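Local coordinates for protein putative transcription regulator (Lactobacillus plantarum WCFS1, PDB 3COL) that probably regulates transcription as a TetR-family protein, two subunits together binding DNA through their helix-turn-helix domains, at residues T86-L91 with A135-A140; Q94-Y99 with S161-H166; K145-K148 with L154-G157. All coordinates share one frame; numbering follows the deposited sequence. Where two conformers were deposited one is given.

Contact 1 of 3, residues T86-L91 with A135-A140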
ATOM      1  N   THR A  86      19.446   1.348 -16.343  1.00 12.07           N
ATOM      2  CA  THR A  86      18.349   0.451 -16.709  1.00 11.82           C
ATOM      3  C   THR A  86      18.581  -0.908 -16.109  1.00 11.85           C
ATOM      4  O   THR A  86      17.644  -1.553 -15.579  1.00 11.70           O
ATOM      5  CB  THR A  86      18.162   0.375 -18.286  1.00 12.48           C
ATOM      6  OG1 THR A  86      17.640   1.620 -18.742  1.00 14.08           O
ATOM      7  CG2 THR A  86      17.193  -0.741 -18.715  1.00 11.44           C
ATOM      8  N   THR A  87      19.833  -1.358 -16.234  1.00 11.50           N
ATOM      9  CA  THR A  87      20.303  -2.603 -15.626  1.00 10.72           C
ATOM     10  C   THR A  87      20.175  -2.540 -14.069  1.00 10.40           C
ATOM     11  O   THR A  87      19.671  -3.472 -13.454  1.00 10.08           O
ATOM     12  CB  THR A  87      21.778  -2.877 -16.050  1.00  9.94           C
ATOM     13  OG1 THR A  87      21.825  -3.028 -17.477  1.00 10.02           O
ATOM     14  CG2 THR A  87      22.340  -4.155 -15.394  1.00 10.44           C
ATOM     15  N   ARG A  88      20.671  -1.466 -13.454  1.00  9.52           N
ATOM     16  CA  ARG A  88      20.631  -1.352 -11.999  1.00  9.94           C
ATOM     17  C   ARG A  88      19.206  -1.283 -11.450  1.00  9.94           C
ATOM     18  O   ARG A  88      18.951  -1.835 -10.404  1.00 10.65           O
ATOM     19  CB  ARG A  88      21.429  -0.125 -11.503  1.00 10.08           C
ATOM     20  CG  ARG A  88      22.928  -0.268 -11.694  1.00  8.40           C
ATOM     21  CD  ARG A  88      23.635   0.898 -11.010  1.00  9.10           C
ATOM     22  NE  ARG A  88      23.804   2.027 -11.915  1.00  9.37           N
ATOM     23  CZ  ARG A  88      24.031   3.278 -11.532  1.00 11.90           C
ATOM     24  NH1 ARG A  88      24.194   4.220 -12.457  1.00 12.98           N
ATOM     25  NH2 ARG A  88      24.092   3.584 -10.241  1.00  8.61           N
ATOM     26  N   ILE A  89      18.296  -0.584 -12.133  1.00 10.25           N
ATOM     27  CA  ILE A  89      16.868  -0.605 -11.769  1.00 10.84           C
ATOM     28  C   ILE A  89      16.285  -2.039 -11.806  1.00 11.21           C
ATOM     29  O   ILE A  89      15.597  -2.458 -10.887  1.00 12.37           O
ATOM     30  CB  ILE A  89      16.019   0.409 -12.616  1.00 10.60           C
ATOM     31  CG1 ILE A  89      16.400   1.831 -12.240  1.00 11.30           C
ATOM     32  CG2 ILE A  89      14.458   0.233 -12.348  1.00 10.03           C
ATOM     33  CD1 ILE A  89      15.797   2.889 -13.146  1.00 10.84           C
ATOM     34  N   ARG A  90      16.580  -2.788 -12.857  0.50 11.67           N
ATOM     35  CA  ARG A  90      16.093  -4.151 -12.950  0.50 12.12           C
ATOM     36  C   ARG A  90      16.617  -5.024 -11.803  0.50 11.81           C
ATOM     37  O   ARG A  90      15.851  -5.775 -11.188  0.50 11.72           O
ATOM     38  CB  ARG A  90      16.421  -4.768 -14.318  0.50 11.80           C
ATOM     39  CG  ARG A  90      15.671  -6.086 -14.586  0.50 12.86           C
ATOM     40  CD  ARG A  90      16.061  -6.721 -15.922  0.50 12.32           C
ATOM     41  NE  ARG A  90      17.425  -7.259 -15.868  0.50 15.76           N
ATOM     42  CZ  ARG A  90      18.495  -6.665 -16.403  0.50 14.03           C
ATOM     43  NH1 ARG A  90      18.364  -5.520 -17.037  0.50 13.10           N
ATOM     44  NH2 ARG A  90      19.692  -7.226 -16.311  0.50 14.64           N
ATOM     45  N   LEU A  91      17.919  -4.910 -11.523  1.00 12.28           N
ATOM     46  CA  LEU A  91      18.562  -5.600 -10.393  1.00 11.40           C
ATOM     47  C   LEU A  91      17.885  -5.228  -9.088  1.00 11.35           C
ATOM     48  O   LEU A  91      17.644  -6.089  -8.237  1.00  9.84           O
ATOM     49  CB  LEU A  91      20.046  -5.223 -10.297  1.00 11.32           C
ATOM     50  CG  LEU A  91      20.979  -5.654 -11.449  1.00 14.14           C
ATOM     51  CD1 LEU A  91      22.415  -5.115 -11.172  1.00 16.63           C
ATOM     52  CD2 LEU A  91      20.960  -7.177 -11.690  1.00 14.69           C
ATOM     53  N   ALA A 135      17.567   6.192  -4.085  1.00 17.70           N
ATOM     54  CA  ALA A 135      17.039   7.509  -4.471  1.00 17.09           C
ATOM     55  C   ALA A 135      17.933   8.155  -5.506  1.00 16.95           C
ATOM     56  O   ALA A 135      17.449   8.694  -6.512  1.00 18.27           O
ATOM     57  CB  ALA A 135      16.852   8.428  -3.234  1.00 17.64           C
ATOM     58  N   ASN A 136      19.242   8.061  -5.294  1.00 16.18           N
ATOM     59  CA  ASN A 136      20.224   8.556  -6.257  1.00 16.00           C
ATOM     60  C   ASN A 136      20.140   7.872  -7.603  1.00 14.54           C
ATOM     61  O   ASN A 136      20.275   8.520  -8.658  1.00 14.22           O
ATOM     62  CB  ASN A 136      21.657   8.447  -5.690  1.00 17.05           C
ATOM     63  CG  ASN A 136      21.934   9.478  -4.594  1.00 20.37           C
ATOM     64  OD1 ASN A 136      21.022  10.166  -4.132  1.00 24.12           O
ATOM     65  ND2 ASN A 136      23.197   9.599  -4.192  1.00 24.08           N
ATOM     66  N   LEU A 137      19.897   6.569  -7.574  1.00 13.72           N
ATOM     67  CA  LEU A 137      19.754   5.797  -8.814  1.00 13.41           C
ATOM     68  C   LEU A 137      18.533   6.302  -9.593  1.00 13.20           C
ATOM     69  O   LEU A 137      18.597   6.476 -10.796  1.00 12.77           O
ATOM     70  CB  LEU A 137      19.591   4.305  -8.504  1.00 13.22           C
ATOM     71  CG  LEU A 137      19.221   3.292  -9.604  1.00 13.77           C
ATOM     72  CD1 LEU A 137      20.174   3.424 -10.808  1.00  9.76           C
ATOM     73  CD2 LEU A 137      19.230   1.846  -9.006  1.00 12.78           C
ATOM     74  N   LEU A 138      17.421   6.506  -8.882  1.00 13.55           N
ATOM     75  CA  LEU A 138      16.178   6.907  -9.531  1.00 13.85           C
ATOM     76  C   LEU A 138      16.287   8.327 -10.083  1.00 13.39           C
ATOM     77  O   LEU A 138      15.933   8.576 -11.229  1.00 13.86           O
ATOM     78  CB  LEU A 138      14.959   6.697  -8.605  1.00 12.09           C
ATOM     79  CG  LEU A 138      14.725   5.220  -8.251  1.00 13.42           C
ATOM     80  CD1 LEU A 138      13.512   5.051  -7.392  1.00 14.30           C
ATOM     81  CD2 LEU A 138      14.527   4.398  -9.498  1.00 11.55           C
ATOM     82  N   THR A 139      16.838   9.250  -9.306  1.00 14.73           N
ATOM     83  CA  THR A 139      17.032  10.626  -9.815  1.00 14.71           C
ATOM     84  C   THR A 139      17.953  10.686 -11.036  1.00 14.41           C
ATOM     85  O   THR A 139      17.685  11.425 -12.015  1.00 13.36           O
ATOM     86  CB  THR A 139      17.475  11.642  -8.698  1.00 16.37           C
ATOM     87  OG1 THR A 139      18.774  11.295  -8.205  1.00 19.30           O
ATOM     88  CG2 THR A 139      16.529  11.583  -7.546  1.00 16.39           C
ATOM     89  N   ALA A 140      19.022   9.892 -11.004  1.00 13.85           N
ATOM     90  CA  ALA A 140      19.922   9.790 -12.154  1.00 13.92           C
ATOM     91  C   ALA A 140      19.187   9.261 -13.389  1.00 13.22           C
ATOM     92  O   ALA A 140      19.343   9.789 -14.479  1.00 12.36           O
ATOM     93  CB  ALA A 140      21.133   8.918 -11.819  1.00 14.45           C
TER

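Contact 2 of 3, residues Q94-Y99 with S161-H166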
ATOM      1  N   GLN A  94      14.246  -6.647  -8.999  1.00 10.36           N
ATOM      2  CA  GLN A  94      14.284  -8.101  -8.879  1.00 11.51           C
ATOM      3  C   GLN A  94      14.629  -8.559  -7.445  1.00 11.69           C
ATOM      4  O   GLN A  94      14.043  -9.524  -6.935  1.00 11.78           O
ATOM      5  CB  GLN A  94      15.218  -8.710  -9.914  1.00 12.25           C
ATOM      6  CG  GLN A  94      15.518 -10.173  -9.696  1.00 15.44           C
ATOM      7  CD  GLN A  94      15.665 -10.858 -10.994  1.00 23.69           C
ATOM      8  OE1 GLN A  94      16.438 -10.423 -11.861  1.00 27.24           O
ATOM      9  NE2 GLN A  94      14.896 -11.921 -11.180  1.00 27.47           N
ATOM     10  N   GLN A  95      15.564  -7.869  -6.802  1.00 12.15           N
ATOM     11  CA  GLN A  95      15.845  -8.101  -5.372  1.00 13.46           C
ATOM     12  C   GLN A  95      14.629  -7.831  -4.444  1.00 12.50           C
ATOM     13  O   GLN A  95      14.293  -8.661  -3.598  1.00 13.37           O
ATOM     14  CB  GLN A  95      17.069  -7.273  -4.933  1.00 13.91           C
ATOM     15  CG  GLN A  95      17.517  -7.485  -3.472  1.00 17.06           C
ATOM     16  CD  GLN A  95      17.624  -8.965  -3.057  1.00 21.66           C
ATOM     17  OE1 GLN A  95      18.049  -9.831  -3.836  1.00 20.76           O
ATOM     18  NE2 GLN A  95      17.248  -9.249  -1.807  1.00 23.22           N
ATOM     19  N   VAL A  96      13.962  -6.694  -4.602  1.00 12.08           N
ATOM     20  CA  VAL A  96      12.740  -6.397  -3.778  1.00 10.39           C
ATOM     21  C   VAL A  96      11.718  -7.525  -3.952  1.00 10.46           C
ATOM     22  O   VAL A  96      11.141  -8.015  -2.992  1.00 10.56           O
ATOM     23  CB  VAL A  96      12.118  -5.008  -4.131  1.00 10.62           C
ATOM     24  CG1 VAL A  96      10.804  -4.731  -3.298  1.00  9.08           C
ATOM     25  CG2 VAL A  96      13.104  -3.881  -3.942  1.00  9.38           C
ATOM     26  N   TYR A  97      11.522  -7.944  -5.195  1.00 10.50           N
ATOM     27  CA  TYR A  97      10.632  -9.049  -5.557  1.00 11.50           C
ATOM     28  C   TYR A  97      10.995 -10.353  -4.863  1.00 12.07           C
ATOM     29  O   TYR A  97      10.145 -10.946  -4.182  1.00 10.64           O
ATOM     30  CB  TYR A  97      10.626  -9.211  -7.086  1.00 12.20           C
ATOM     31  CG  TYR A  97       9.784 -10.322  -7.645  1.00 12.22           C
ATOM     32  CD1 TYR A  97       8.453 -10.105  -8.007  1.00 11.71           C
ATOM     33  CD2 TYR A  97      10.340 -11.604  -7.850  1.00 12.86           C
ATOM     34  CE1 TYR A  97       7.665 -11.169  -8.548  1.00 14.39           C
ATOM     35  CE2 TYR A  97       9.579 -12.664  -8.398  1.00 13.68           C
ATOM     36  CZ  TYR A  97       8.242 -12.434  -8.741  1.00 15.39           C
ATOM     37  OH  TYR A  97       7.485 -13.483  -9.257  1.00 17.10           O
ATOM     38  N   ASP A  98      12.251 -10.789  -5.006  1.00 12.97           N
ATOM     39  CA  ASP A  98      12.704 -12.029  -4.338  1.00 14.38           C
ATOM     40  C   ASP A  98      12.571 -11.893  -2.831  1.00 15.26           C
ATOM     41  O   ASP A  98      12.074 -12.823  -2.162  1.00 15.75           O
ATOM     42  CB  ASP A  98      14.168 -12.342  -4.655  1.00 14.02           C
ATOM     43  CG  ASP A  98      14.401 -12.736  -6.117  1.00 16.69           C
ATOM     44  OD1 ASP A  98      13.450 -13.156  -6.815  1.00 14.78           O
ATOM     45  OD2 ASP A  98      15.574 -12.656  -6.544  1.00 18.29           O
ATOM     46  N   TYR A  99      13.055 -10.761  -2.308  1.00 16.02           N
ATOM     47  CA  TYR A  99      12.978 -10.465  -0.870  1.00 17.27           C
ATOM     48  C   TYR A  99      11.561 -10.593  -0.327  1.00 16.45           C
ATOM     49  O   TYR A  99      11.332 -11.250   0.680  1.00 15.97           O
ATOM     50  CB  TYR A  99      13.526  -9.077  -0.500  1.00 18.39           C
ATOM     51  CG  TYR A  99      13.242  -8.811   0.959  1.00 22.68           C
ATOM     52  CD1 TYR A  99      13.967  -9.482   1.958  1.00 25.21           C
ATOM     53  CD2 TYR A  99      12.196  -7.979   1.351  1.00 23.15           C
ATOM     54  CE1 TYR A  99      13.684  -9.285   3.280  1.00 25.26           C
ATOM     55  CE2 TYR A  99      11.904  -7.785   2.686  1.00 21.23           C
ATOM     56  CZ  TYR A  99      12.651  -8.438   3.638  1.00 24.98           C
ATOM     57  OH  TYR A  99      12.374  -8.261   4.979  1.00 24.09           O
ATOM     58  N   SER A 161       4.281  -1.272  -4.131  0.50  4.20           N
ATOM     59  CA  SER A 161       2.843  -1.614  -4.070  0.50  4.23           C
ATOM     60  C   SER A 161       2.483  -2.836  -4.907  0.50  4.00           C
ATOM     61  O   SER A 161       1.748  -3.704  -4.447  0.50  4.10           O
ATOM     62  CB  SER A 161       1.972  -0.425  -4.447  0.50  4.56           C
ATOM     63  OG  SER A 161       0.628  -0.826  -4.605  0.50  6.82           O
ATOM     64  N   THR A 162       3.038  -2.909  -6.112  1.00  4.09           N
ATOM     65  CA  THR A 162       2.829  -4.048  -7.039  1.00  4.04           C
ATOM     66  C   THR A 162       3.400  -5.354  -6.455  1.00  3.35           C
ATOM     67  O   THR A 162       2.727  -6.367  -6.477  1.00  2.00           O
ATOM     68  CB  THR A 162       3.467  -3.791  -8.429  1.00  3.81           C
ATOM     69  OG1 THR A 162       2.894  -2.594  -8.982  1.00  4.71           O
ATOM     70  CG2 THR A 162       3.242  -4.960  -9.421  1.00  2.80           C
ATOM     71  N   ILE A 163       4.636  -5.300  -5.944  1.00  2.29           N
ATOM     72  CA  ILE A 163       5.230  -6.456  -5.304  1.00  2.34           C
ATOM     73  C   ILE A 163       4.481  -6.837  -4.036  1.00  2.37           C
ATOM     74  O   ILE A 163       4.277  -8.015  -3.758  1.00  2.39           O
ATOM     75  CB  ILE A 163       6.746  -6.235  -5.061  1.00  2.19           C
ATOM     76  CG1 ILE A 163       7.477  -6.234  -6.422  1.00  3.28           C
ATOM     77  CG2 ILE A 163       7.297  -7.267  -4.080  1.00  2.00           C
ATOM     78  CD1 ILE A 163       8.952  -5.708  -6.365  1.00  3.12           C
ATOM     79  N   HIS A 164       4.057  -5.846  -3.256  1.00  2.76           N
ATOM     80  CA  HIS A 164       3.347  -6.169  -2.045  1.00  3.38           C
ATOM     81  C   HIS A 164       2.019  -6.891  -2.337  1.00  3.29           C
ATOM     82  O   HIS A 164       1.750  -7.905  -1.732  1.00  3.42           O
ATOM     83  CB  HIS A 164       3.131  -4.921  -1.186  1.00  2.85           C
ATOM     84  CG  HIS A 164       2.581  -5.227   0.162  1.00  5.14           C
ATOM     85  ND1 HIS A 164       1.807  -4.339   0.866  1.00 10.38           N
ATOM     86  CD2 HIS A 164       2.684  -6.330   0.936  1.00  5.27           C
ATOM     87  CE1 HIS A 164       1.447  -4.887   2.016  1.00  7.80           C
ATOM     88  NE2 HIS A 164       1.965  -6.092   2.079  1.00  4.17           N
ATOM     89  N   THR A 165       1.214  -6.358  -3.260  1.00  3.58           N
ATOM     90  CA  THR A 165      -0.065  -6.956  -3.665  1.00  4.93           C
ATOM     91  C   THR A 165       0.128  -8.390  -4.172  1.00  4.45           C
ATOM     92  O   THR A 165      -0.602  -9.303  -3.792  1.00  5.41           O
ATOM     93  CB  THR A 165      -0.785  -6.103  -4.730  1.00  4.48           C
ATOM     94  OG1 THR A 165      -0.978  -4.762  -4.241  1.00  6.37           O
ATOM     95  CG2 THR A 165      -2.161  -6.674  -5.065  1.00  6.40           C
ATOM     96  N   HIS A 166       1.126  -8.576  -5.016  1.00  4.08           N
ATOM     97  CA  HIS A 166       1.447  -9.886  -5.579  1.00  4.19           C
ATOM     98  C   HIS A 166       1.793 -10.861  -4.435  1.00  4.08           C
ATOM     99  O   HIS A 166       1.340 -11.992  -4.422  1.00  4.05           O
ATOM    100  CB  HIS A 166       2.607  -9.703  -6.587  1.00  2.87           C
ATOM    101  CG  HIS A 166       3.053 -10.970  -7.264  1.00  5.30           C
ATOM    102  ND1 HIS A 166       2.183 -11.820  -7.920  1.00  5.00           N
ATOM    103  CD2 HIS A 166       4.288 -11.502  -7.428  1.00  2.00           C
ATOM    104  CE1 HIS A 166       2.862 -12.831  -8.441  1.00  4.22           C
ATOM    105  NE2 HIS A 166       4.139 -12.663  -8.153  1.00  4.65           N
TER
HETATM  106  O   HOH W   1       5.703 -15.105  -8.939  1.00 27.94           O

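Contact 3 of 3, residues K145-K148 with L154-G157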
ATOM      1  N   LYS A 145      16.487  10.869 -18.644  1.00 17.49           N
ATOM      2  CA  LYS A 145      15.234  10.608 -19.324  1.00 17.75           C
ATOM      3  C   LYS A 145      14.993   9.114 -19.620  1.00 15.83           C
ATOM      4  O   LYS A 145      14.338   8.758 -20.598  1.00 16.17           O
ATOM      5  CB  LYS A 145      15.063  11.516 -20.555  1.00 19.51           C
ATOM      6  CG  LYS A 145      14.943  13.014 -20.178  1.00 22.04           C
ATOM      7  CD  LYS A 145      14.102  13.811 -21.204  1.00 27.65           C
ATOM      8  CE  LYS A 145      13.918  15.289 -20.810  1.00 27.03           C
ATOM      9  NZ  LYS A 145      13.845  16.198 -22.041  1.00 30.45           N
ATOM     10  N   VAL A 146      15.514   8.269 -18.737  1.00 12.06           N
ATOM     11  CA  VAL A 146      15.304   6.830 -18.801  1.00 10.95           C
ATOM     12  C   VAL A 146      13.971   6.452 -18.159  1.00  9.15           C
ATOM     13  O   VAL A 146      13.236   5.595 -18.674  1.00 10.00           O
ATOM     14  CB  VAL A 146      16.479   6.104 -18.141  1.00 10.93           C
ATOM     15  CG1 VAL A 146      16.170   4.657 -17.893  1.00 11.03           C
ATOM     16  CG2 VAL A 146      17.740   6.231 -19.058  1.00 11.13           C
ATOM     17  N   ILE A 147      13.650   7.060 -17.022  1.00  6.38           N
ATOM     18  CA  ILE A 147      12.325   6.850 -16.428  1.00  4.05           C
ATOM     19  C   ILE A 147      11.578   8.193 -16.378  1.00  4.75           C
ATOM     20  O   ILE A 147      12.196   9.266 -16.570  1.00  4.34           O
ATOM     21  CB  ILE A 147      12.416   6.162 -15.041  1.00  3.42           C
ATOM     22  CG1 ILE A 147      13.044   7.125 -14.018  1.00  3.66           C
ATOM     23  CG2 ILE A 147      13.113   4.786 -15.175  1.00  2.00           C
ATOM     24  CD1 ILE A 147      13.261   6.553 -12.584  1.00  2.64           C
ATOM     25  N   LYS A 148      10.267   8.130 -16.171  1.00  3.71           N
ATOM     26  CA  LYS A 148       9.386   9.295 -16.219  1.00  4.76           C
ATOM     27  C   LYS A 148       9.767  10.456 -15.294  1.00  3.71           C
ATOM     28  O   LYS A 148      10.254  10.245 -14.177  1.00  2.74           O
ATOM     29  CB  LYS A 148       7.949   8.861 -15.913  1.00  4.07           C
ATOM     30  CG  LYS A 148       7.350   7.932 -17.002  1.00  5.55           C
ATOM     31  CD  LYS A 148       5.866   7.629 -16.733  1.00  5.07           C
ATOM     32  CE  LYS A 148       5.187   6.906 -17.896  1.00  2.00           C
ATOM     33  NZ  LYS A 148       5.717   5.480 -17.957  1.00  2.11           N
ATOM     34  N   LEU A 154       6.699   8.178  -6.417  1.00  2.00           N
ATOM     35  CA  LEU A 154       5.776   7.481  -7.323  1.00  2.00           C
ATOM     36  C   LEU A 154       6.385   6.237  -7.976  1.00  2.00           C
ATOM     37  O   LEU A 154       5.722   5.208  -8.113  1.00  2.00           O
ATOM     38  CB  LEU A 154       5.220   8.398  -8.418  1.00  2.02           C
ATOM     39  CG  LEU A 154       4.224   9.526  -8.115  1.00  6.28           C
ATOM     40  CD1 LEU A 154       3.180   9.717  -9.252  1.00  7.79           C
ATOM     41  CD2 LEU A 154       3.545   9.333  -6.873  1.00  6.10           C
ATOM     42  N   HIS A 155       7.641   6.355  -8.388  1.00  2.00           N
ATOM     43  CA  HIS A 155       8.452   5.234  -8.849  1.00  2.59           C
ATOM     44  C   HIS A 155       8.656   4.152  -7.780  1.00  3.78           C
ATOM     45  O   HIS A 155       8.415   2.961  -8.044  1.00  3.00           O
ATOM     46  CB  HIS A 155       9.796   5.751  -9.346  1.00  2.02           C
ATOM     47  CG  HIS A 155       9.710   6.438 -10.677  1.00  2.12           C
ATOM     48  ND1 HIS A 155       9.909   7.800 -10.842  1.00  6.06           N
ATOM     49  CD2 HIS A 155       9.434   5.949 -11.903  1.00  2.00           C
ATOM     50  CE1 HIS A 155       9.758   8.115 -12.122  1.00  2.00           C
ATOM     51  NE2 HIS A 155       9.477   7.002 -12.782  1.00  3.12           N
HETATM   52  N   MSE A 156       9.107   4.576  -6.592  0.50  3.47           N
HETATM   53  CA  MSE A 156       9.185   3.706  -5.401  0.50  4.45           C
HETATM   54  C   MSE A 156       7.851   3.020  -5.121  0.50  4.11           C
HETATM   55  O   MSE A 156       7.788   1.818  -4.885  0.50  4.37           O
HETATM   56  CB  MSE A 156       9.582   4.532  -4.171  0.50  4.80           C
HETATM   57  CG  MSE A 156      11.048   4.946  -4.153  0.50  6.10           C
HETATM   58 SE   MSE A 156      12.184   3.362  -4.204  0.50 11.45          SE
HETATM   59  CE  MSE A 156      11.930   2.721  -2.364  0.50  8.16           C
ATOM     60  N   GLY A 157       6.791   3.814  -5.156  1.00  4.78           N
ATOM     61  CA  GLY A 157       5.413   3.368  -4.859  1.00  4.38           C
ATOM     62  C   GLY A 157       4.929   2.254  -5.772  1.00  4.74           C
ATOM     63  O   GLY A 157       4.370   1.256  -5.292  1.00  5.66           O
TER

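Contact 1 of 3, residues T86-L91 with A135-A140
Leu137 reaches across to both Arg88 and Ile89, and each meeting is of a different kind. The first is apolar packing on a charged group. Leu137 CD1 lies 3.8 Å above the plane of the Arg88 guanidinium, over its centre, and the same methyl is 3.8 Å from Arg88 CB, so it sits in the hollow of a side chain that bends back at chi3 (-90°). With its CG anti to the backbone N (chi1 171°), Leu137 is directed at helix 85-102 and this hollow. The second kind is aliphatic contact. Ile89 CG1 meets Leu137 CG at 4.1 Å, and Ile89 CD1 meets Leu138 CD2 at 4.1 Å. Trp190 and Met193 of helix 182-193 also pack on Ile89. The polar part of Arg88 is engaged outside the two segments: NE bonds to Ile83 O and NH2 to Leu78 O, which hold the guanidinium in place. An alanine in place of Leu137 would take away CG and both methyls, and would probably leave a gap over that face and Ile89 with only Leu138 across this contact. The short helical segments oppose each other at a strong incline, 138° between N-to-C senses, with axes 10.4 Å apart, and the 220 Å² they bury comes almost entirely from these four residues. Both helices belong to the all-helical part after the DNA-binding region, consistent with a TetR-family C-terminal domain. The chemistry implies a junction built on shape: the arginine bonds, through NE and NH2, to backbone oxygens ahead of helix 85-102 and presents a flat face to helix 133-143.

Contact 2 of 3, residues Q94-Y99 with S161-H166
Ile163 CD1 drives into helix 85-102 at Val96 and Tyr97, and this is the tight part of the contact. With CG1 beside its backbone N (chi1 -69°), the extended chain carries CD1 there. The methyl stands 3.7 Å from Val96 CG1, and it is also 3.6 Å from the backbone N of Tyr97, so it reaches the main chain. Leu107 of helix 106-117 packs on Ile163 as well. The short helical segments are inclined at only 24°, with their axes 9.8 Å apart.

Toward the Tyr97 tip the fit is looser and involves water. Tyr97 CE1 comes within 3.6 Å of His166 CD2, but the two rings meet rim to rim with centroids 5.8 Å apart and planes inclined by 18°, neither over the other's face. A water lies in the plane of the His166 ring, 3.0 Å from NE2, and also next to Tyr97 OH, where the very short separation makes its position doubtful. His166 ND1 bonds to Tyr175 OH, and Phe182 meets the Tyr97 ring edge-to-face. Leu154 of the second subunit packs on His166. Near-parallel helices inside an all-helical domain, one also at the dimer interface, are as expected of the C-terminal domain in TetR-family regulators.

Contact 3 of 3, residues K145-K148 with L154-G157
Ile147 lies on one face of the His155 imidazole, and its side chain can be followed outward along that ring. CB starts 3.8 Å from His155 NE2. The next atom, CG1, takes the crowded position between the backbone N and the carbonyl carbon (chi1 69°), which carries the chain over the ring, and it too lies 3.8 Å from NE2. The tip, CD1, completes the approach: it stands 3.8 Å from the ring centroid and only 6° off the ring normal, a CH-pi contact directly over the face. The branch methyl CG2 turns instead to Ile89 CD1 on helix 85-102.

The rim of the imidazole is met by the next residue. Lys148 O comes 3.0 Å from His155 CE1, at the edge and near the ring plane, where the polarised C-H of an imidazole would be favourably placed against a carbonyl oxygen. Lys148 CB also comes near, 3.9 Å from NE2. NE2 itself has a weak hydrogen bond to Met193 O, so the ring is held between Ile147 over one face and carbonyls at its rim. The rest of Lys148 leads away: its NZ forms a salt bridge with Asp191 of the second subunit and hydrogen bonds to Ala192 O and Lys194 O. Those partners tie the loop to the end of helix 182-193 and to the dimer interface, where Met188 of the second subunit also packs on His155.

Upstream, Lys145 takes a positive phi (59°) with two bonds back into the last turn of helix 133-143. This is a Schellman motif, the classic C-terminal end of a helix, and it turns the chain into the connection that folds back on helix 152-171.

In the fold
Along the chain, contact 1 closes before contact 3 opens, and contact 3 is nested inside the loop closed by contact 2, while contacts 1 and 2 interleave. Contacts 1 and 2 share helix 85-102, and contacts 2 and 3 share helix 152-171, so these two helices tie all three together. The centres of contacts 1 and 3 are about 9 Å apart and their residues touch, Ile89 and Leu138 both with Ile147; contact 2 lies about 16 Å from each. Contacts 2 and 3 both reach the second subunit, which suggests that helix 152-171 serves both the packing inside the subunit and the dimer interface.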